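Long-range contacts in Udp-n-acetylglucosamine pyrophosphorylase (Trypanosoma brucei, PDB 4BQH), which probably makes UDP-N-acetylglucosamine from UTP and N-acetylglucosamine 1-phosphate, releasing diphosphate, in the last step of the pathway to this nucleotide sugar: residues E34-E45 with M225-A233; W462-A470 with L515-L526. All blocks are in the same frame, centred on the assembly; numbering follows the deposited sequence.

Contact 1 (E34-E45 with M225-A233); sequences ERASLTAQITNE and MENRGRICA
Arg230 grips Glu45 end-on: NH2 donates to OE1 of Glu45 at 2.8 Å, on its syn lone pair, and NH1 to OE2 at 3.0 Å, the carboxylate and guanidinium planes 28° apart. Glu226 OE1 lies at the same guanidinium's edge, a weak third bond from NE that completes a salt-bridge network. The amide of Gln41 stacks on a face of this guanidinium, NE2 over its centre, while pairing with the backbone of Ile231: Ile231 N gives a 2.8 Å bond to Gln41 OE1, and Gln41 NE2 returns a nearly straight one (175°) to Ile231 O. With chi1 at -179°, the Gln41 chain runs extended to the strand. Ser37 OG donates to Gly229 O at 2.8 Å on an in-plane lone pair. Glu34, which also takes the N-H of Ser31, lies over a face of the Arg228 guanidinium, a pairing of charges alone; a water bridges its OE1 to Arg228 O. On the apolar side, Leu38 CD1 rests 3.7 Å from Ile231 CG2, and CD2 faces Met225 CE. The side chain of Ala233 lies about 9 Å from the bound allosteric inhibitor. The type I turn from Asn227 to Arg230 packs against helix 32-44. Helix 21-29 sets Leu27 against Leu38 and Ile23 against Ile231, helix 7-15 lies against Thr39 and Ile42, and the Cys215-Cys232 disulfide links strand 230-234 to the residue after its neighbour, strand 213-214.

Contact 2 (W462-A470 with L515-L526); sequences WLITALETA and LRQHLPRVIHQL. With SO4 (sulfate ion), chain B.
Leu519 is the knob of this interface, its side chain set among Leu463, Ala466, Leu467 and Ala470 of the facing helix. Its two methyls divide the work. CD1 lies 3.7 Å from Ala470 CB and equally near the carbonyl oxygen of Ala466, whereas CD2 of Leu519 turns to the two leucines, 3.9 Å from Leu467 CD2. Leu463 and Leu519 run antiparallel alongside one another, the CD1 methyl of Leu463 against CD2 of Leu519, but Leu463 meets Val522 tip to tip, its CD2 lying 3.9 Å from Val522 CG1. That reach follows from a first torsion of -178°, which swings CG of Leu463 away from its own backbone N and across to the second helix. Leu467 splits in the same manner: CD2 slips alongside Ile523, 3.7 Å from CG1, and CD1 meets Leu526 CD1 head to head at 4.0 Å. Ahead of the helix, Leu515 packs its CB on the methyl of Ala466 and sends CD1 against the carbonyl of Trp462, 3.8 Å from O. No hydrogen bond joins the two segments, so shape and apolar burial hold them, with the helix axes 11.5 Å apart and crossing at -99°. A sulfate, probably from the crystallisation liquor, takes the backbone N-H of Arg516 on O4 at 3.0 Å and is also bonded by Gly514 N, while the guanidinium of Arg516 lays a face over O1. The crossing joins the long helix 448-471 to helix 519-528 near the C terminus. Strand 533-536 places Ile536 on Leu463 and Val522, strand 501-504 brings Ala502 and Ile504 to Leu463, Leu515 and Trp462, and helix 485-497 closes over Leu467 and Leu526 with Val492 and Ala491.

From the N terminus the chain passes through helices 7-15 and 21-29 into helix 32-44, and contact 1 closes when, some 180 residues later, the hairpin of strands 225-227 and 230-234 returns to it. That long loop takes in strands 83-84, 114-119, 175-180 and 205-209 of the large mixed sheet. The remaining strands of that sheet follow before helix 448-471, where contact 2 opens a shorter loop of 44 intervening residues, shut by helix 519-528. The two loops neither nest nor cross. The contact centres lie 57 Å apart on opposite sides of the chain's centre: contact 1 ties the N-terminal helices to the small three-stranded sheet, contact 2 joins helix 448-471 to helix 519-528 near the C terminus.

Contact 1 (E34-E45 with M225-A233)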
# COMPACT_ATOMS: atom_id res chain seq x y z
N GLU A 34 -19.25 -10.01 28.88
CA GLU A 34 -19.31 -10.66 27.58
C GLU A 34 -20.06 -9.79 26.61
O GLU A 34 -19.61 -9.59 25.47
CB GLU A 34 -19.99 -12.02 27.66
CG GLU A 34 -19.07 -13.14 28.17
CD GLU A 34 -19.84 -14.30 28.81
OE1 GLU A 34 -21.07 -14.43 28.58
OE2 GLU A 34 -19.20 -15.09 29.54
N ARG A 35 -21.24 -9.33 27.05
CA ARG A 35 -22.07 -8.43 26.28
C ARG A 35 -21.25 -7.21 25.88
O ARG A 35 -21.28 -6.79 24.72
CB ARG A 35 -23.30 -7.97 27.10
CG ARG A 35 -24.37 -9.03 27.34
CD ARG A 35 -25.50 -8.46 28.19
NE ARG A 35 -26.33 -9.51 28.80
CZ ARG A 35 -27.42 -9.29 29.53
N ALA A 36 -20.49 -6.67 26.83
CA ALA A 36 -19.70 -5.47 26.55
C ALA A 36 -18.54 -5.70 25.59
O ALA A 36 -18.29 -4.88 24.70
CB ALA A 36 -19.21 -4.83 27.84
N SER A 37 -17.80 -6.80 25.74
CA SER A 37 -16.64 -6.98 24.84
C SER A 37 -17.12 -7.33 23.43
O SER A 37 -16.52 -6.88 22.45
CB SER A 37 -15.66 -8.03 25.36
OG SER A 37 -16.31 -9.28 25.47
N LEU A 38 -18.18 -8.12 23.32
CA LEU A 38 -18.75 -8.45 22.03
C LEU A 38 -19.28 -7.20 21.34
O LEU A 38 -19.09 -7.01 20.13
CB LEU A 38 -19.86 -9.49 22.21
CG LEU A 38 -20.21 -10.50 21.12
CD1 LEU A 38 -18.99 -10.99 20.35
CD2 LEU A 38 -20.91 -11.66 21.81
N THR A 39 -19.95 -6.34 22.12
CA THR A 39 -20.40 -5.04 21.63
C THR A 39 -19.23 -4.18 21.12
O THR A 39 -19.30 -3.62 20.01
CB THR A 39 -21.22 -4.29 22.71
OG1 THR A 39 -22.41 -5.03 23.02
CG2 THR A 39 -21.60 -2.91 22.23
N ALA A 40 -18.15 -4.09 21.90
CA ALA A 40 -17.01 -3.26 21.50
C ALA A 40 -16.42 -3.81 20.20
O ALA A 40 -16.10 -3.04 19.30
CB ALA A 40 -15.93 -3.23 22.58
N GLN A 41 -16.32 -5.13 20.10
CA GLN A 41 -15.72 -5.73 18.90
C GLN A 41 -16.57 -5.46 17.67
O GLN A 41 -16.05 -4.97 16.67
CB GLN A 41 -15.50 -7.23 19.07
CG GLN A 41 -14.86 -7.87 17.83
CD GLN A 41 -14.86 -9.39 17.89
OE1 GLN A 41 -15.68 -10.00 18.59
NE2 GLN A 41 -13.95 -10.02 17.13
N ILE A 42 -17.85 -5.75 17.74
CA ILE A 42 -18.73 -5.59 16.57
C ILE A 42 -18.83 -4.11 16.18
O ILE A 42 -18.87 -3.78 14.99
CB ILE A 42 -20.11 -6.23 16.80
CG1 ILE A 42 -19.98 -7.75 16.96
CG2 ILE A 42 -21.09 -5.90 15.68
CD1 ILE A 42 -21.21 -8.38 17.58
N THR A 43 -18.82 -3.23 17.18
CA THR A 43 -18.85 -1.77 16.96
C THR A 43 -17.57 -1.18 16.38
O THR A 43 -17.61 -0.43 15.39
CB THR A 43 -19.23 -1.04 18.29
OG1 THR A 43 -20.50 -1.52 18.74
CG2 THR A 43 -19.32 0.46 18.08
N ASN A 44 -16.43 -1.51 16.98
CA ASN A 44 -15.15 -0.86 16.69
C ASN A 44 -14.25 -1.61 15.74
O ASN A 44 -13.39 -0.99 15.11
CB ASN A 44 -14.38 -0.62 17.98
CG ASN A 44 -15.18 0.18 18.98
OD1 ASN A 44 -16.02 1.01 18.60
ND2 ASN A 44 -14.97 -0.09 20.26
N GLU A 45 -14.42 -2.93 15.66
CA GLU A 45 -13.54 -3.75 14.81
C GLU A 45 -14.26 -4.30 13.59
O GLU A 45 -13.60 -4.70 12.64
CB GLU A 45 -12.95 -4.93 15.59
CG GLU A 45 -12.12 -4.51 16.78
CD GLU A 45 -11.55 -5.72 17.50
OE1 GLU A 45 -10.85 -6.53 16.85
OE2 GLU A 45 -11.81 -5.87 18.70
N MET A 225 -16.97 -18.56 17.42
CA MET A 225 -16.63 -17.76 18.59
C MET A 225 -15.22 -18.07 19.06
O MET A 225 -14.87 -19.25 19.26
CB MET A 225 -17.63 -18.04 19.74
CG MET A 225 -19.10 -17.83 19.40
SD MET A 225 -19.43 -16.11 18.96
CE MET A 225 -19.29 -15.32 20.57
N GLU A 226 -14.39 -17.04 19.21
CA GLU A 226 -13.08 -17.20 19.83
C GLU A 226 -13.27 -17.52 21.32
O GLU A 226 -12.58 -18.39 21.90
CB GLU A 226 -12.24 -15.95 19.65
CG GLU A 226 -10.80 -16.11 20.14
CD GLU A 226 -9.90 -14.93 19.77
OE1 GLU A 226 -10.37 -13.98 19.10
OE2 GLU A 226 -8.72 -14.97 20.15
N ASN A 227 -14.20 -16.80 21.93
CA ASN A 227 -14.63 -17.04 23.33
C ASN A 227 -16.01 -16.42 23.52
O ASN A 227 -16.59 -15.90 22.58
CB ASN A 227 -13.59 -16.50 24.34
CG ASN A 227 -13.31 -15.01 24.18
OD1 ASN A 227 -14.19 -14.18 24.37
ND2 ASN A 227 -12.07 -14.67 23.86
N ARG A 228 -16.56 -16.47 24.74
CA ARG A 228 -17.92 -16.02 24.92
C ARG A 228 -18.08 -14.51 24.67
O ARG A 228 -19.21 -14.04 24.47
CB ARG A 228 -18.45 -16.45 26.30
CG ARG A 228 -18.69 -17.96 26.37
CD ARG A 228 -19.30 -18.36 27.69
NE ARG A 228 -20.61 -17.73 27.85
CZ ARG A 228 -21.41 -17.91 28.88
NH1 ARG A 228 -21.06 -18.72 29.91
NH2 ARG A 228 -22.56 -17.26 28.90
N GLY A 229 -16.98 -13.77 24.66
CA GLY A 229 -17.02 -12.33 24.46
C GLY A 229 -16.34 -11.86 23.17
O GLY A 229 -16.05 -10.67 23.03
N ARG A 230 -16.09 -12.77 22.24
CA ARG A 230 -15.34 -12.39 21.04
C ARG A 230 -15.61 -13.35 19.89
O ARG A 230 -15.48 -14.56 20.06
CB ARG A 230 -13.84 -12.33 21.33
CG ARG A 230 -13.02 -11.75 20.18
CD ARG A 230 -11.60 -11.39 20.61
NE ARG A 230 -10.88 -10.76 19.50
CZ ARG A 230 -11.00 -9.48 19.17
NH1 ARG A 230 -11.82 -8.69 19.85
NH2 ARG A 230 -10.30 -8.99 18.15
N ILE A 231 -15.98 -12.80 18.73
CA ILE A 231 -16.10 -13.63 17.55
C ILE A 231 -14.76 -13.78 16.86
O ILE A 231 -13.89 -12.92 16.96
CB ILE A 231 -17.15 -13.11 16.53
CG1 ILE A 231 -16.67 -11.87 15.81
CG2 ILE A 231 -18.51 -12.89 17.18
CD1 ILE A 231 -17.39 -11.66 14.49
N CYS A 232 -14.60 -14.90 16.18
CA CYS A 232 -13.45 -15.13 15.36
C CYS A 232 -13.56 -14.18 14.16
O CYS A 232 -14.56 -14.16 13.46
CB CYS A 232 -13.43 -16.57 14.87
SG CYS A 232 -11.83 -16.91 14.17
N ALA A 233 -12.53 -13.36 13.98
CA ALA A 233 -12.46 -12.45 12.82
C ALA A 233 -11.00 -12.22 12.48
O ALA A 233 -10.09 -12.42 13.31
CB ALA A 233 -13.19 -11.12 13.10
O HOH W 1 -21.90 -14.72 25.79

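Contact 2 (W462-A470 with L515-L526)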
# COMPACT_ATOMS: atom_id res chain seq x y z
N TRP A 462 22.60 6.05 -6.97
CA TRP A 462 22.31 7.47 -7.14
C TRP A 462 23.55 8.29 -6.94
O TRP A 462 23.81 9.25 -7.68
CB TRP A 462 21.29 7.97 -6.15
CG TRP A 462 19.92 7.42 -6.28
CD1 TRP A 462 19.37 6.71 -7.35
CD2 TRP A 462 18.84 7.59 -5.33
NE1 TRP A 462 18.06 6.38 -7.08
CE2 TRP A 462 17.68 6.91 -5.90
CE3 TRP A 462 18.71 8.23 -4.10
CZ2 TRP A 462 16.46 6.87 -5.24
CZ3 TRP A 462 17.49 8.18 -3.44
CH2 TRP A 462 16.39 7.49 -4.00
N LEU A 463 24.32 7.93 -5.91
CA LEU A 463 25.52 8.71 -5.58
C LEU A 463 26.60 8.58 -6.66
O LEU A 463 27.22 9.58 -7.04
CB LEU A 463 26.06 8.28 -4.21
CG LEU A 463 27.30 9.05 -3.74
CD1 LEU A 463 27.02 10.55 -3.75
CD2 LEU A 463 27.70 8.57 -2.35
N ILE A 464 26.80 7.36 -7.18
CA ILE A 464 27.76 7.12 -8.29
C ILE A 464 27.36 7.94 -9.51
O ILE A 464 28.20 8.62 -10.11
CB ILE A 464 27.93 5.63 -8.63
CG1 ILE A 464 28.66 4.94 -7.49
CG2 ILE A 464 28.74 5.42 -9.92
CD1 ILE A 464 28.66 3.44 -7.57
N THR A 465 26.07 7.96 -9.83
CA THR A 465 25.56 8.82 -10.91
C THR A 465 25.83 10.30 -10.68
O THR A 465 26.26 11.02 -11.60
CB THR A 465 24.04 8.60 -11.12
OG1 THR A 465 23.83 7.24 -11.50
CG2 THR A 465 23.50 9.53 -12.21
N ALA A 466 25.59 10.78 -9.45
CA ALA A 466 25.85 12.18 -9.14
C ALA A 466 27.35 12.51 -9.28
O ALA A 466 27.71 13.57 -9.80
CB ALA A 466 25.36 12.52 -7.75
N LEU A 467 28.20 11.58 -8.83
CA LEU A 467 29.65 11.76 -8.93
C LEU A 467 30.13 11.80 -10.37
O LEU A 467 30.99 12.62 -10.73
CB LEU A 467 30.38 10.67 -8.14
CG LEU A 467 30.43 10.91 -6.63
CD1 LEU A 467 30.90 9.67 -5.86
CD2 LEU A 467 31.30 12.12 -6.32
N GLU A 468 29.56 10.93 -11.20
CA GLU A 468 29.92 10.86 -12.62
C GLU A 468 29.48 12.09 -13.40
O GLU A 468 30.17 12.51 -14.34
CB GLU A 468 29.39 9.59 -13.27
CG GLU A 468 30.21 8.35 -12.96
CD GLU A 468 29.56 7.07 -13.44
OE1 GLU A 468 28.31 7.02 -13.53
OE2 GLU A 468 30.29 6.10 -13.72
N THR A 469 28.33 12.67 -13.03
CA THR A 469 27.88 13.91 -13.65
C THR A 469 28.85 15.05 -13.33
O THR A 469 29.22 15.82 -14.23
CB THR A 469 26.45 14.29 -13.24
OG1 THR A 469 25.57 13.21 -13.59
CG2 THR A 469 25.99 15.55 -14.00
N ALA A 470 29.27 15.14 -12.06
CA ALA A 470 30.25 16.13 -11.63
C ALA A 470 31.60 15.93 -12.32
O ALA A 470 32.28 16.91 -12.66
CB ALA A 470 30.40 16.12 -10.12
N LEU A 515 21.72 15.83 -4.75
CA LEU A 515 22.99 15.33 -4.20
C LEU A 515 24.18 16.24 -4.50
O LEU A 515 25.22 16.13 -3.83
CB LEU A 515 23.30 13.91 -4.68
CG LEU A 515 22.25 12.83 -4.35
CD1 LEU A 515 22.74 11.46 -4.80
CD2 LEU A 515 21.93 12.84 -2.86
N ARG A 516 24.04 17.13 -5.48
CA ARG A 516 25.18 17.95 -5.92
C ARG A 516 25.79 18.71 -4.74
O ARG A 516 27.01 18.71 -4.57
CB ARG A 516 24.78 18.93 -7.03
CG ARG A 516 25.97 19.39 -7.86
CD ARG A 516 25.91 20.84 -8.34
NE ARG A 516 24.56 21.31 -8.70
CZ ARG A 516 23.89 20.93 -9.79
NH1 ARG A 516 24.41 20.06 -10.64
NH2 ARG A 516 22.68 21.42 -10.02
N GLN A 517 24.94 19.34 -3.94
CA GLN A 517 25.35 20.15 -2.79
C GLN A 517 26.10 19.34 -1.74
O GLN A 517 26.82 19.91 -0.91
CB GLN A 517 24.13 20.81 -2.14
CG GLN A 517 23.17 19.79 -1.53
CD GLN A 517 21.86 20.37 -1.05
OE1 GLN A 517 21.82 21.17 -0.11
NE2 GLN A 517 20.75 19.91 -1.64
N HIS A 518 25.93 18.02 -1.76
CA HIS A 518 26.57 17.14 -0.77
C HIS A 518 27.88 16.55 -1.22
O HIS A 518 28.61 15.94 -0.42
CB HIS A 518 25.61 16.02 -0.37
CG HIS A 518 24.41 16.50 0.39
ND1 HIS A 518 24.46 16.81 1.71
CD2 HIS A 518 23.10 16.75 -0.02
CE1 HIS A 518 23.24 17.23 2.11
NE2 HIS A 518 22.41 17.19 1.05
N LEU A 519 28.21 16.75 -2.49
CA LEU A 519 29.39 16.15 -3.07
C LEU A 519 30.72 16.60 -2.45
O LEU A 519 31.64 15.78 -2.36
CB LEU A 519 29.41 16.31 -4.59
CG LEU A 519 28.35 15.55 -5.41
CD1 LEU A 519 28.69 15.60 -6.89
CD2 LEU A 519 28.18 14.11 -4.94
N PRO A 520 30.84 17.89 -2.02
CA PRO A 520 32.13 18.23 -1.41
C PRO A 520 32.46 17.32 -0.23
O PRO A 520 33.57 16.81 -0.17
CB PRO A 520 31.94 19.68 -0.95
CG PRO A 520 30.96 20.25 -1.94
CD PRO A 520 29.99 19.10 -2.20
N ARG A 521 31.49 17.10 0.65
CA ARG A 521 31.69 16.29 1.85
C ARG A 521 31.92 14.81 1.50
O ARG A 521 32.80 14.15 2.07
CB ARG A 521 30.49 16.45 2.79
CG ARG A 521 30.45 15.50 3.98
CD ARG A 521 31.34 15.97 5.12
NE ARG A 521 31.64 14.87 6.04
CZ ARG A 521 32.85 14.39 6.28
NH1 ARG A 521 33.91 14.92 5.67
NH2 ARG A 521 33.01 13.38 7.13
N VAL A 522 31.13 14.30 0.57
CA VAL A 522 31.27 12.91 0.08
C VAL A 522 32.65 12.67 -0.52
O VAL A 522 33.35 11.70 -0.15
CB VAL A 522 30.19 12.60 -0.99
CG1 VAL A 522 30.47 11.27 -1.71
CG2 VAL A 522 28.81 12.63 -0.33
N ILE A 523 33.07 13.56 -1.41
CA ILE A 523 34.37 13.45 -2.03
C ILE A 523 35.51 13.48 -1.00
O ILE A 523 36.44 12.68 -1.09
CB ILE A 523 34.57 14.50 -3.15
CG1 ILE A 523 33.73 14.09 -4.36
CG2 ILE A 523 36.04 14.62 -3.55
CD1 ILE A 523 33.66 15.15 -5.44
N HIS A 524 35.41 14.37 -0.01
CA HIS A 524 36.41 14.49 1.07
C HIS A 524 36.51 13.16 1.80
O HIS A 524 37.61 12.65 2.01
CB HIS A 524 36.00 15.61 2.02
CG HIS A 524 37.04 15.94 3.07
ND1 HIS A 524 36.98 15.46 4.33
CD2 HIS A 524 38.16 16.75 3.01
CE1 HIS A 524 38.03 15.93 5.03
NE2 HIS A 524 38.76 16.71 4.22
N GLN A 525 35.37 12.58 2.16
CA GLN A 525 35.38 11.27 2.86
C GLN A 525 36.01 10.17 2.03
O GLN A 525 36.79 9.38 2.56
CB GLN A 525 33.96 10.81 3.16
CG GLN A 525 33.27 11.61 4.24
CD GLN A 525 31.81 11.21 4.35
OE1 GLN A 525 30.97 11.66 3.55
NE2 GLN A 525 31.50 10.37 5.33
N LEU A 526 35.64 10.11 0.75
CA LEU A 526 36.12 9.06 -0.15
C LEU A 526 37.62 9.13 -0.37
O LEU A 526 38.29 8.08 -0.42
CB LEU A 526 35.37 9.05 -1.49
CG LEU A 526 33.90 8.64 -1.40
CD1 LEU A 526 33.25 8.87 -2.76
CD2 LEU A 526 33.74 7.18 -0.97
S SO4 B . 21.01 17.96 -8.30
O1 SO4 B . 21.44 19.16 -9.06
O2 SO4 B . 21.52 16.77 -9.02
O3 SO4 B . 19.53 17.88 -8.24
O4 SO4 B . 21.59 18.02 -6.93